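Local coordinates for protein diadenosine tetraphosphatase, putative (Trypanosoma brucei, PDB 2QJC) that probably hydrolyses phosphate esters or anhydrides as a dimanganese enzyme of the calcineurin-like phosphoesterase family, with diadenosine tetraphosphate, cleaved symmetrically, as its putative substrate, at residues Ile27-Arg31 / Val57-Ser63; Cys225-Leu231 / Ser243-Trp247; Phe64-Arg68 / Ser114-Val119. All blocks are in the same frame, centred on the assembly; numbering follows the deposited sequence.

Contact 1 of 3, residues Ile27-Arg31 / Val57-Ser63. With MN (manganese (II) ion), chain B.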
loop_
_atom_site.group_PDB
_atom_site.type_symbol
_atom_site.label_atom_id
_atom_site.label_comp_id
_atom_site.label_asym_id
_atom_site.label_seq_id
_atom_site.Cartn_x
_atom_site.Cartn_y
_atom_site.Cartn_z
ATOM N N ILE A 27 2.055 -0.693 6.982
ATOM C CA ILE A 27 1.997 -0.361 8.409
ATOM C C ILE A 27 1.982 -1.604 9.321
ATOM O O ILE A 27 2.663 -1.642 10.349
ATOM C CB ILE A 27 0.766 0.527 8.711
ATOM C CG1 ILE A 27 0.877 1.848 7.937
ATOM C CG2 ILE A 27 0.703 0.833 10.193
ATOM C CD1 ILE A 27 -0.408 2.666 7.896
ATOM N N HIS A 28 1.207 -2.615 8.944
ATOM C CA HIS A 28 1.141 -3.853 9.717
ATOM C C HIS A 28 1.015 -3.638 11.228
ATOM O O HIS A 28 1.874 -4.070 11.998
ATOM C CB HIS A 28 2.383 -4.717 9.426
ATOM C CG HIS A 28 2.273 -5.540 8.179
ATOM N ND1 HIS A 28 1.266 -6.461 7.983
ATOM C CD2 HIS A 28 3.056 -5.598 7.074
ATOM C CE1 HIS A 28 1.433 -7.053 6.813
ATOM N NE2 HIS A 28 2.512 -6.548 6.242
ATOM N N GLY A 29 -0.048 -2.960 11.642
ATOM C CA GLY A 29 -0.281 -2.719 13.056
ATOM C C GLY A 29 0.749 -1.929 13.848
ATOM O O GLY A 29 0.685 -1.926 15.078
ATOM N N CYS A 30 1.696 -1.269 13.182
ATOM C CA CYS A 30 2.701 -0.478 13.901
ATOM C C CYS A 30 2.216 0.963 14.087
ATOM O O CYS A 30 2.748 1.898 13.475
ATOM C CB CYS A 30 4.030 -0.484 13.150
ATOM S SG CYS A 30 4.833 -2.108 13.064
ATOM N N ARG A 31 1.210 1.124 14.945
ATOM C CA ARG A 31 0.603 2.428 15.228
ATOM C C ARG A 31 1.578 3.480 15.748
ATOM O O ARG A 31 1.578 4.623 15.282
ATOM C CB ARG A 31 -0.539 2.275 16.235
ATOM C CG ARG A 31 -1.502 3.463 16.247
ATOM C CD ARG A 31 -2.065 3.735 17.626
ATOM N NE ARG A 31 -1.017 4.131 18.563
ATOM C CZ ARG A 31 -0.569 3.364 19.554
ATOM N NH1 ARG A 31 -1.072 2.154 19.747
ATOM N NH2 ARG A 31 0.392 3.807 20.355
ATOM N N VAL A 57 -3.009 -4.329 8.786
ATOM C CA VAL A 57 -3.038 -5.269 9.901
ATOM C C VAL A 57 -2.018 -6.411 9.873
ATOM O O VAL A 57 -1.190 -6.528 8.959
ATOM C CB VAL A 57 -4.439 -5.903 10.009
ATOM C CG1 VAL A 57 -5.510 -4.819 9.883
ATOM C CG2 VAL A 57 -4.620 -6.947 8.912
ATOM N N ASN A 58 -2.106 -7.249 10.904
ATOM C CA ASN A 58 -1.257 -8.424 11.074
ATOM C C ASN A 58 0.204 -8.100 11.382
ATOM O O ASN A 58 0.733 -7.066 10.962
ATOM C CB ASN A 58 -1.357 -9.312 9.827
ATOM C CG ASN A 58 -0.987 -10.763 10.105
ATOM O OD1 ASN A 58 -1.183 -11.266 11.212
ATOM N ND2 ASN A 58 -0.476 -11.446 9.091
ATOM N N LYS A 59 0.833 -9.001 12.137
ATOM C CA LYS A 59 2.238 -8.905 12.547
ATOM C C LYS A 59 2.547 -7.868 13.630
ATOM O O LYS A 59 3.252 -8.166 14.595
ATOM C CB LYS A 59 3.150 -8.643 11.334
ATOM C CG LYS A 59 2.872 -9.502 10.093
ATOM C CD LYS A 59 2.349 -10.897 10.434
ATOM C CE LYS A 59 3.329 -11.718 11.272
ATOM N NZ LYS A 59 2.802 -13.094 11.531
ATOM N N GLY A 60 2.031 -6.656 13.457
ATOM C CA GLY A 60 2.273 -5.592 14.419
ATOM C C GLY A 60 1.502 -5.724 15.718
ATOM O O GLY A 60 0.571 -6.523 15.811
ATOM N N PRO A 61 1.861 -4.936 16.742
ATOM C CA PRO A 61 1.185 -4.989 18.043
ATOM C C PRO A 61 -0.243 -4.446 18.091
ATOM O O PRO A 61 -1.065 -4.936 18.866
ATOM C CB PRO A 61 2.130 -4.210 18.952
ATOM C CG PRO A 61 2.701 -3.175 18.021
ATOM C CD PRO A 61 2.991 -3.987 16.774
ATOM N N ASP A 62 -0.559 -3.455 17.262
ATOM C CA ASP A 62 -1.901 -2.892 17.302
ATOM C C ASP A 62 -2.597 -2.682 15.955
ATOM O O ASP A 62 -2.685 -1.555 15.456
ATOM C CB ASP A 62 -1.864 -1.576 18.086
ATOM C CG ASP A 62 -3.243 -0.995 18.316
ATOM O OD1 ASP A 62 -4.225 -1.773 18.309
ATOM O OD2 ASP A 62 -3.337 0.236 18.521
ATOM N N SER A 63 -3.116 -3.768 15.384
ATOM C CA SER A 63 -3.814 -3.695 14.105
ATOM C C SER A 63 -5.057 -2.813 14.187
ATOM O O SER A 63 -5.291 -1.976 13.316
ATOM C CB SER A 63 -4.234 -5.092 13.637
ATOM O OG SER A 63 -3.111 -5.917 13.390
HETATM MN MN MN B . 3.139 -6.283 3.868
HETATM O O HOH W 1 5.346 -6.177 4.254
#
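Gly29 and Ser63 bring their backbones together with 3.8 Å between their CA atoms, and His28 and Val57 lie almost as close. Both segments are loops running into the start of a helix. Ile27 to Cys30 form a type I' turn, in which His28 and Gly29 have positive phi. Gly29 O accepts from Asp62 N at 2.9 Å, tying this turn to the residue that caps helix 63-73. Gly29 and Gly60 have no side chains to keep the two loops apart.

The His28 imidazole is held between loop and metal. Its ND1 donates to Val57 O at 2.6 Å with an N-H...O angle of 146°, the oxygen at the ring edge and slightly out of its plane. A second bond from ND1, to Asn58 O at 3.1 Å, is weak. Lys59 CG rests over one ring face, 4.0 Å from ND1. The first torsion of His28 (chi1 -83°) sets its ring carbon CG beside its backbone N and turns NE2 to the manganese at 2.5 Å. The bonds at ND1 and NE2 together probably restrain the ring's rotation, with Val57 O a second-shell partner of a metal ligand.

At the other end, Arg31 NH1 makes a salt bridge to Asp62 OD2 at 3.2 Å. The oxygen lies in the guanidinium plane but is met on its anti side, the planes being 62° apart. Arg31 NE also pairs with Glu35, and Asp62 OD1 caps Gly65 N.

This is the pairing of the GDxHG motif with the loop equivalent to GDxVDRG (here GDLVNKG) in PPP-type calcineurin-like phosphoesterases; Asp26, His28 and Asp55 bind one manganese.

Contact 2 of 3, residues Cys225-Leu231 / Ser243-Trp247. With PO4 (phosphate ion), chain D.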
loop_
_atom_site.group_PDB
_atom_site.type_symbol
_atom_site.label_atom_id
_atom_site.label_comp_id
_atom_site.label_asym_id
_atom_site.label_seq_id
_atom_site.Cartn_x
_atom_site.Cartn_y
_atom_site.Cartn_z
ATOM N N CYS A 225 8.922 -1.823 8.031
ATOM C CA CYS A 225 8.656 -1.283 9.359
ATOM C C CYS A 225 8.417 -2.332 10.463
ATOM O O CYS A 225 9.070 -2.298 11.504
ATOM C CB CYS A 225 7.461 -0.327 9.300
ATOM S SG CYS A 225 6.911 0.222 10.932
ATOM N N VAL A 226 7.491 -3.256 10.232
ATOM C CA VAL A 226 7.158 -4.284 11.218
ATOM C C VAL A 226 8.263 -5.301 11.502
ATOM O O VAL A 226 8.247 -5.962 12.535
ATOM C CB VAL A 226 5.886 -5.059 10.810
ATOM C CG1 VAL A 226 6.166 -5.928 9.591
ATOM C CG2 VAL A 226 5.398 -5.914 11.982
ATOM N N TYR A 227 9.219 -5.425 10.591
ATOM C CA TYR A 227 10.318 -6.366 10.755
ATOM C C TYR A 227 11.536 -5.689 11.388
ATOM O O TYR A 227 12.623 -6.274 11.436
ATOM C CB TYR A 227 10.724 -6.945 9.399
ATOM C CG TYR A 227 9.628 -7.671 8.652
ATOM C CD1 TYR A 227 9.225 -8.960 9.024
ATOM C CD2 TYR A 227 9.032 -7.090 7.528
ATOM C CE1 TYR A 227 8.267 -9.654 8.287
ATOM C CE2 TYR A 227 8.076 -7.769 6.790
ATOM C CZ TYR A 227 7.699 -9.047 7.166
ATOM O OH TYR A 227 6.776 -9.711 6.394
ATOM N N GLY A 228 11.356 -4.452 11.852
ATOM C CA GLY A 228 12.452 -3.729 12.476
ATOM C C GLY A 228 13.224 -2.814 11.543
ATOM O O GLY A 228 14.316 -2.349 11.883
ATOM N N GLY A 229 12.660 -2.550 10.366
ATOM C CA GLY A 229 13.317 -1.686 9.398
ATOM C C GLY A 229 12.969 -0.212 9.546
ATOM O O GLY A 229 13.598 0.507 10.331
ATOM N N ARG A 230 11.976 0.244 8.784
ATOM C CA ARG A 230 11.537 1.641 8.817
ATOM C C ARG A 230 10.166 1.809 8.153
ATOM O O ARG A 230 9.743 0.964 7.354
ATOM C CB ARG A 230 12.552 2.536 8.085
ATOM C CG ARG A 230 13.952 2.559 8.684
ATOM C CD ARG A 230 14.887 3.457 7.894
ATOM N NE ARG A 230 14.599 4.878 8.084
ATOM C CZ ARG A 230 14.873 5.562 9.191
ATOM N NH1 ARG A 230 15.447 4.960 10.225
ATOM N NH2 ARG A 230 14.579 6.855 9.262
ATOM N N LEU A 231 9.471 2.894 8.495
ATOM C CA LEU A 231 8.165 3.199 7.909
ATOM C C LEU A 231 8.398 4.433 7.046
ATOM O O LEU A 231 8.662 5.522 7.561
ATOM C CB LEU A 231 7.118 3.501 8.984
ATOM C CG LEU A 231 5.674 3.582 8.462
ATOM C CD1 LEU A 231 5.266 2.229 7.841
ATOM C CD2 LEU A 231 4.719 3.964 9.608
ATOM N N SER A 243 11.164 9.020 6.156
ATOM C CA SER A 243 10.961 7.822 6.956
ATOM C C SER A 243 11.393 7.993 8.404
ATOM O O SER A 243 12.090 8.943 8.756
ATOM C CB SER A 243 11.733 6.647 6.348
ATOM O OG SER A 243 13.131 6.865 6.436
ATOM N N VAL A 244 10.963 7.049 9.232
ATOM C CA VAL A 244 11.290 7.024 10.649
ATOM C C VAL A 244 11.639 5.579 10.999
ATOM O O VAL A 244 11.349 4.656 10.229
ATOM C CB VAL A 244 10.092 7.459 11.529
ATOM C CG1 VAL A 244 9.724 8.901 11.238
ATOM C CG2 VAL A 244 8.908 6.544 11.287
ATOM N N PRO A 245 12.278 5.368 12.160
ATOM C CA PRO A 245 12.662 4.025 12.607
ATOM C C PRO A 245 11.467 3.075 12.704
ATOM O O PRO A 245 10.385 3.476 13.133
ATOM C CB PRO A 245 13.293 4.292 13.972
ATOM C CG PRO A 245 13.944 5.634 13.767
ATOM C CD PRO A 245 12.857 6.400 13.043
ATOM N N GLY A 246 11.672 1.818 12.311
ATOM C CA GLY A 246 10.604 0.838 12.381
ATOM C C GLY A 246 10.458 0.239 13.771
ATOM O O GLY A 246 11.181 0.620 14.689
ATOM N N TRP A 247 9.525 -0.699 13.921
ATOM C CA TRP A 247 9.254 -1.369 15.198
ATOM C C TRP A 247 10.390 -2.316 15.596
ATOM O O TRP A 247 10.789 -3.177 14.815
ATOM C CB TRP A 247 7.933 -2.140 15.093
ATOM C CG TRP A 247 7.517 -2.850 16.346
ATOM C CD1 TRP A 247 7.590 -2.372 17.626
ATOM C CD2 TRP A 247 6.891 -4.138 16.435
ATOM N NE1 TRP A 247 7.045 -3.279 18.502
ATOM C CE2 TRP A 247 6.607 -4.372 17.800
ATOM C CE3 TRP A 247 6.539 -5.118 15.493
ATOM C CZ2 TRP A 247 5.985 -5.546 18.250
ATOM C CZ3 TRP A 247 5.920 -6.286 15.938
ATOM C CH2 TRP A 247 5.650 -6.487 17.307
HETATM P P PO4 D . 4.240 -9.367 2.903
HETATM O O1 PO4 D . 5.440 -8.808 3.848
HETATM O O2 PO4 D . 4.846 -9.615 1.458
HETATM O O3 PO4 D . 3.717 -10.698 3.514
HETATM O O4 PO4 D . 3.120 -8.291 2.825
#
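Ser243 OG is gripped side-on by Arg230, whose NE lies 3.0 Å away with an N-H...O angle of 156° and whose NH2 lies 3.2 Å from the same oxygen. The oxygen sits in the guanidinium plane, so both N-H groups meet it at the edge. Val244 forms the antiparallel hydrogen-bonded pair with Leu231: Leu231 N to Val244 O is 3.1 Å and Val244 N to Leu231 O 3.2 Å. Its carbonyl carbon and Pro245 N lie over one face of the guanidinium. Pro245 makes the non-hydrogen-bonded pair with Arg230. Gly246 N reaches Gly229 O at 3.1 Å.

Trp247 N donates to Cys225 O at 2.9 Å. Gly228 N approaches that oxygen from the opposite face of its carbonyl plane, giving it two donors. With CG anti to the backbone N (chi1 -179°), the indole is set obliquely to Val226, and CE3 comes 3.8 Å from Val226 CG2.

Tyr227, which takes no part in the pairing, donates from its OH to PO4 O1 at 3.0 Å. This is the open end of a beta hairpin, 230-236 with 240-245, whose preceding 3-10 turn borders the metal site, where a phosphate, probably from the crystallisation liquor, is bound.

Contact 3 of 3, residues Phe64-Arg68 / Ser114-Val119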
loop_
_atom_site.group_PDB
_atom_site.type_symbol
_atom_site.label_atom_id
_atom_site.label_comp_id
_atom_site.label_asym_id
_atom_site.label_seq_id
_atom_site.Cartn_x
_atom_site.Cartn_y
_atom_site.Cartn_z
ATOM N N PHE A 64 -5.842 -3.003 15.242
ATOM C CA PHE A 64 -7.075 -2.249 15.435
ATOM C C PHE A 64 -6.887 -0.740 15.599
ATOM O O PHE A 64 -7.668 0.049 15.063
ATOM C CB PHE A 64 -7.845 -2.813 16.636
ATOM C CG PHE A 64 -8.185 -4.280 16.507
ATOM C CD1 PHE A 64 -8.362 -4.862 15.253
ATOM C CD2 PHE A 64 -8.356 -5.071 17.641
ATOM C CE1 PHE A 64 -8.705 -6.208 15.126
ATOM C CE2 PHE A 64 -8.700 -6.420 17.529
ATOM C CZ PHE A 64 -8.876 -6.989 16.267
ATOM N N GLY A 65 -5.853 -0.343 16.334
ATOM C CA GLY A 65 -5.596 1.070 16.538
ATOM C C GLY A 65 -5.181 1.760 15.254
ATOM O O GLY A 65 -5.533 2.916 15.013
ATOM N N VAL A 66 -4.427 1.042 14.426
ATOM C CA VAL A 66 -3.962 1.563 13.149
ATOM C C VAL A 66 -5.135 1.941 12.260
ATOM O O VAL A 66 -5.167 3.030 11.683
ATOM C CB VAL A 66 -3.108 0.513 12.394
ATOM C CG1 VAL A 66 -3.096 0.821 10.894
ATOM C CG2 VAL A 66 -1.696 0.509 12.942
ATOM N N VAL A 67 -6.097 1.031 12.158
ATOM C CA VAL A 67 -7.260 1.236 11.315
ATOM C C VAL A 67 -8.191 2.319 11.831
ATOM O O VAL A 67 -8.774 3.067 11.041
ATOM C CB VAL A 67 -8.022 -0.097 11.130
ATOM C CG1 VAL A 67 -9.336 0.126 10.407
ATOM C CG2 VAL A 67 -7.144 -1.074 10.341
ATOM N N ARG A 68 -8.323 2.413 13.151
ATOM C CA ARG A 68 -9.181 3.427 13.758
ATOM C C ARG A 68 -8.568 4.819 13.640
ATOM O O ARG A 68 -9.282 5.808 13.524
ATOM C CB ARG A 68 -9.444 3.083 15.226
ATOM C CG ARG A 68 -10.576 2.094 15.401
ATOM C CD ARG A 68 -10.581 1.475 16.784
ATOM N NE ARG A 68 -11.757 0.628 16.969
ATOM C CZ ARG A 68 -11.853 -0.325 17.888
ATOM N NH1 ARG A 68 -10.839 -0.558 18.713
ATOM N NH2 ARG A 68 -12.961 -1.053 17.975
ATOM N N SER A 114 -11.261 -11.798 16.699
ATOM C CA SER A 114 -11.358 -10.586 17.510
ATOM C C SER A 114 -11.644 -9.270 16.781
ATOM O O SER A 114 -11.725 -8.223 17.425
ATOM C CB SER A 114 -10.074 -10.420 18.338
ATOM O OG SER A 114 -8.934 -10.247 17.505
ATOM N N ILE A 115 -11.814 -9.306 15.462
ATOM C CA ILE A 115 -12.053 -8.065 14.727
ATOM C C ILE A 115 -13.426 -7.427 14.954
ATOM O O ILE A 115 -14.466 -8.043 14.713
ATOM C CB ILE A 115 -11.816 -8.244 13.194
ATOM C CG1 ILE A 115 -11.799 -6.872 12.519
ATOM C CG2 ILE A 115 -12.897 -9.129 12.575
ATOM C CD1 ILE A 115 -11.569 -6.920 11.013
ATOM N N PRO A 116 -13.438 -6.175 15.440
ATOM C CA PRO A 116 -14.675 -5.432 15.706
ATOM C C PRO A 116 -15.332 -4.903 14.432
ATOM O O PRO A 116 -14.670 -4.721 13.406
ATOM C CB PRO A 116 -14.213 -4.319 16.645
ATOM C CG PRO A 116 -12.816 -4.057 16.194
ATOM C CD PRO A 116 -12.264 -5.447 15.960
ATOM N N THR A 117 -16.638 -4.665 14.516
ATOM C CA THR A 117 -17.438 -4.186 13.394
ATOM C C THR A 117 -16.874 -2.978 12.648
ATOM O O THR A 117 -16.720 -3.019 11.425
ATOM C CB THR A 117 -18.879 -3.850 13.856
ATOM O OG1 THR A 117 -19.516 -5.044 14.330
ATOM C CG2 THR A 117 -19.700 -3.269 12.700
ATOM N N ASP A 118 -16.576 -1.902 13.373
ATOM C CA ASP A 118 -16.051 -0.702 12.739
ATOM C C ASP A 118 -14.801 -1.003 11.910
ATOM O O ASP A 118 -14.743 -0.668 10.725
ATOM C CB ASP A 118 -15.773 0.382 13.787
ATOM C CG ASP A 118 -14.723 -0.026 14.798
ATOM O OD1 ASP A 118 -14.808 -1.144 15.342
ATOM O OD2 ASP A 118 -13.814 0.786 15.059
ATOM N N VAL A 119 -13.812 -1.652 12.522
ATOM C CA VAL A 119 -12.588 -1.998 11.808
ATOM C C VAL A 119 -12.923 -2.787 10.538
ATOM O O VAL A 119 -12.499 -2.430 9.439
ATOM C CB VAL A 119 -11.644 -2.850 12.690
ATOM C CG1 VAL A 119 -10.405 -3.256 11.895
ATOM C CG2 VAL A 119 -11.241 -2.062 13.932
#
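Arg68 and Asp118 supply the ionic part of the contact. NE of Arg68 donates to OD2 of Asp118 at 2.8 Å, nearly straight at 169° and onto the syn lone pair. NH2 of Arg68 adds a bond to Asp118 OD1 at 3.2 Å, more tilted from the guanidinium plane. One nitrogen thus serves each oxygen, and the guanidinium and carboxylate lie only 19° from coplanar, as expected of a side-on bidentate bridge. The arginine chain is extended from CG to NE, which carries the charged group across to the carboxylate. Asp118 lies in the first turn of helix 117-124, two residues after the N-cap, Pro116, where its negative charge probably interacts favourably with the helix dipole.

Helix 63-73 is the crossover of a beta-alpha-beta unit joining the parallel neighbours 49-52 and 76-77 in one of the two mixed sheets of this calcineurin-like phosphoesterase. The contact sets its first turns against the junction between helices 108-114 and 117-124.

A CH-pi contact lies beside the bridge. CD of Pro116 stands over the middle of the Phe64 ring, 3.8 Å from the centroid and close to the ring normal. The same proline meets Arg68 with its CG, which lies 3.5 Å from NH2.

Two approaches mix polar and apolar groups. Ser114 O comes within 3.3 Å of Phe64 CZ, obliquely to the ring, and the Val119 methyl CG2 lies over a face of the charged Arg68 guanidinium, 4.1 Å from NE.

The remaining packing is apolar. CE1 of Phe64 is 4.1 Å from Ile115 CG1. On the buried side, Val67 CG1 and Val119 CG1 meet at 3.8 Å, while Tyr122 and Leu123 extend the packing round Val67.

In the fold
Contact 1 is the middle of the three, its centre 11 Å from those of contacts 2 and 3. Toward contact 2, Lys59 CB packs on Val226 CG2 at 3.6 Å, and Cys30 SG lies 3.7 Å from Val226 CA. Toward contact 3, the link is Val66, whose CG2 is 3.5 Å from Gly29 CA. Contacts 2 and 3 do not touch: their nearest atoms are about 8 Å apart. Contacts 1 and 2 reach the metal site from different loops: the phosphate of contact 2 places O4 2.3 Å from the manganese of contact 1. This ion, probably from the crystallisation liquor, may mark the substrate-phosphate pocket. Contact 3 is more remote, the Val67 side chain about 13 Å from a manganese.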